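Local coordinates for protein Mono(ADP-ribosyl)transferase SpvB (Salmonella typhimurium, PDB 2GWM) that probably transfers ADP-ribose from NAD+ to an arginine of host actin, blocking filament assembly, this chain being its C-terminal catalytic domain, at residues 130-135 against 149-154. Residues are numbered along the deposited sequence; the frame is centred on the assembly and turned at random.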
# COMPACT_ATOMS: atom_id res chain seq x y z
N LYS A 130 10.04 -4.96 14.86
CA LYS A 130 9.03 -4.71 15.90
C LYS A 130 8.78 -3.24 16.01
O LYS A 130 9.70 -2.48 15.92
CB LYS A 130 9.51 -5.23 17.23
CG LYS A 130 9.48 -6.71 17.41
CD LYS A 130 10.09 -7.01 18.78
CE LYS A 130 10.57 -8.42 18.99
NZ LYS A 130 11.20 -8.58 20.33
N GLY A 131 7.52 -2.84 16.13
CA GLY A 131 7.17 -1.43 16.36
C GLY A 131 6.85 -0.65 15.11
O GLY A 131 6.68 0.58 15.13
N HIS A 132 6.80 -1.37 13.99
CA HIS A 132 6.50 -0.76 12.70
C HIS A 132 5.05 -0.21 12.71
O HIS A 132 4.27 -0.57 13.58
CB HIS A 132 6.66 -1.79 11.59
CG HIS A 132 5.67 -2.91 11.69
ND1 HIS A 132 4.39 -2.80 11.21
CD2 HIS A 132 5.76 -4.14 12.25
CE1 HIS A 132 3.73 -3.92 11.45
NE2 HIS A 132 4.54 -4.76 12.07
N LYS A 133 4.73 0.63 11.74
CA LYS A 133 3.44 1.36 11.71
C LYS A 133 2.32 0.64 10.98
O LYS A 133 1.21 1.13 10.85
CB LYS A 133 3.66 2.73 11.08
CG LYS A 133 4.47 3.66 11.97
CD LYS A 133 4.52 5.04 11.35
CE LYS A 133 5.23 6.04 12.27
NZ LYS A 133 4.43 6.37 13.45
N GLY A 134 2.59 -0.56 10.48
CA GLY A 134 1.57 -1.30 9.80
C GLY A 134 0.55 -1.88 10.74
O GLY A 134 0.87 -2.29 11.86
N ARG A 135 -0.70 -1.93 10.32
CA ARG A 135 -1.76 -2.47 11.15
C ARG A 135 -2.69 -3.34 10.35
O ARG A 135 -3.04 -3.06 9.18
CB ARG A 135 -2.57 -1.35 11.80
CG ARG A 135 -1.80 -0.42 12.68
CD ARG A 135 -1.45 -1.08 13.96
NE ARG A 135 -0.80 -0.16 14.88
CZ ARG A 135 0.51 0.15 14.86
NH1 ARG A 135 1.32 -0.38 13.97
NH2 ARG A 135 1.00 0.98 15.75
N MET A 149 -2.60 -5.77 5.86
CA MET A 149 -1.84 -4.90 6.74
C MET A 149 -1.59 -3.60 5.97
O MET A 149 -0.96 -3.61 4.90
CB MET A 149 -0.49 -5.51 7.10
CG MET A 149 0.35 -4.51 7.79
SD MET A 149 1.58 -5.22 8.85
CE MET A 149 0.37 -5.25 10.04
N LEU A 150 -2.14 -2.49 6.46
CA LEU A 150 -2.02 -1.22 5.80
C LEU A 150 -1.01 -0.38 6.60
O LEU A 150 -0.99 -0.40 7.83
CB LEU A 150 -3.39 -0.51 5.79
CG LEU A 150 -3.42 0.76 4.96
CD1 LEU A 150 -3.34 0.51 3.54
CD2 LEU A 150 -4.75 1.49 5.24
N PHE A 151 -0.18 0.35 5.86
CA PHE A 151 0.79 1.27 6.39
C PHE A 151 0.41 2.68 6.01
O PHE A 151 -0.05 2.93 4.92
CB PHE A 151 2.17 0.95 5.78
CG PHE A 151 2.78 -0.36 6.25
CD1 PHE A 151 3.70 -0.40 7.26
CD2 PHE A 151 2.36 -1.55 5.71
CE1 PHE A 151 4.26 -1.60 7.69
CE2 PHE A 151 2.87 -2.72 6.14
CZ PHE A 151 3.81 -2.75 7.12
N PRO A 152 0.65 3.63 6.92
CA PRO A 152 0.39 5.02 6.56
C PRO A 152 1.42 5.55 5.62
O PRO A 152 2.43 4.89 5.33
CB PRO A 152 0.49 5.75 7.91
CG PRO A 152 1.51 4.96 8.67
CD PRO A 152 1.21 3.51 8.26
N PRO A 153 1.18 6.75 5.08
CA PRO A 153 2.11 7.36 4.13
C PRO A 153 3.54 7.49 4.65
O PRO A 153 3.75 7.67 5.85
CB PRO A 153 1.50 8.75 3.90
CG PRO A 153 0.11 8.57 4.15
CD PRO A 153 0.01 7.61 5.30
N ASN A 154 4.50 7.41 3.70
CA ASN A 154 5.91 7.64 3.91
C ASN A 154 6.62 6.46 4.57
O ASN A 154 7.62 6.66 5.25
CB ASN A 154 6.22 8.93 4.65
CG ASN A 154 5.55 10.09 4.01
OD1 ASN A 154 5.60 10.24 2.79
ND2 ASN A 154 4.88 10.92 4.85
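In the small three-stranded antiparallel sheet of the ADP-ribosyltransferase domain, R135 on the edge strand forms an antiparallel hydrogen-bonded pair with L150 on the central one, which bonds to strand 110-112 on its other flank. R135 N donates a hydrogen bond to L150 O at 2.9 Å, and L150 N donates one to R135 O. Just before the pair, G134, with no side chain, brings its CA over one face of the F151 ring, offset toward the rim and 3.6 Å from the centroid, a CH-pi contact. M149 has CG anti to its backbone N (chi1 170°) and bends at chi3, which sets M149 CE 3.4 Å from G134 C, while M149 SD meets H132 CE1 at 3.6 Å. The H132 imidazole stands obliquely to the F151 ring, planes at 37°, and H132 ND1 accepts the N-H of G134 close to its ring plane, N to ND1 3.0 Å, which helps to set the ring's rotation. R135 folds back so that NH1 bridges two carbonyls, reaching H132 O on a lone pair and G134 O from above the carbonyl plane, and so ties down the loop that leads into strand 135-136. Farther along, P152 CD packs 3.8 Å from the aliphatic K133 CB, whose amine leads away. L150 also touches S111, a predicted active-site residue, so this pairing forms part of the sheet bordering the probable catalytic site of an arginine-specific ADP-ribosyltransferase fold.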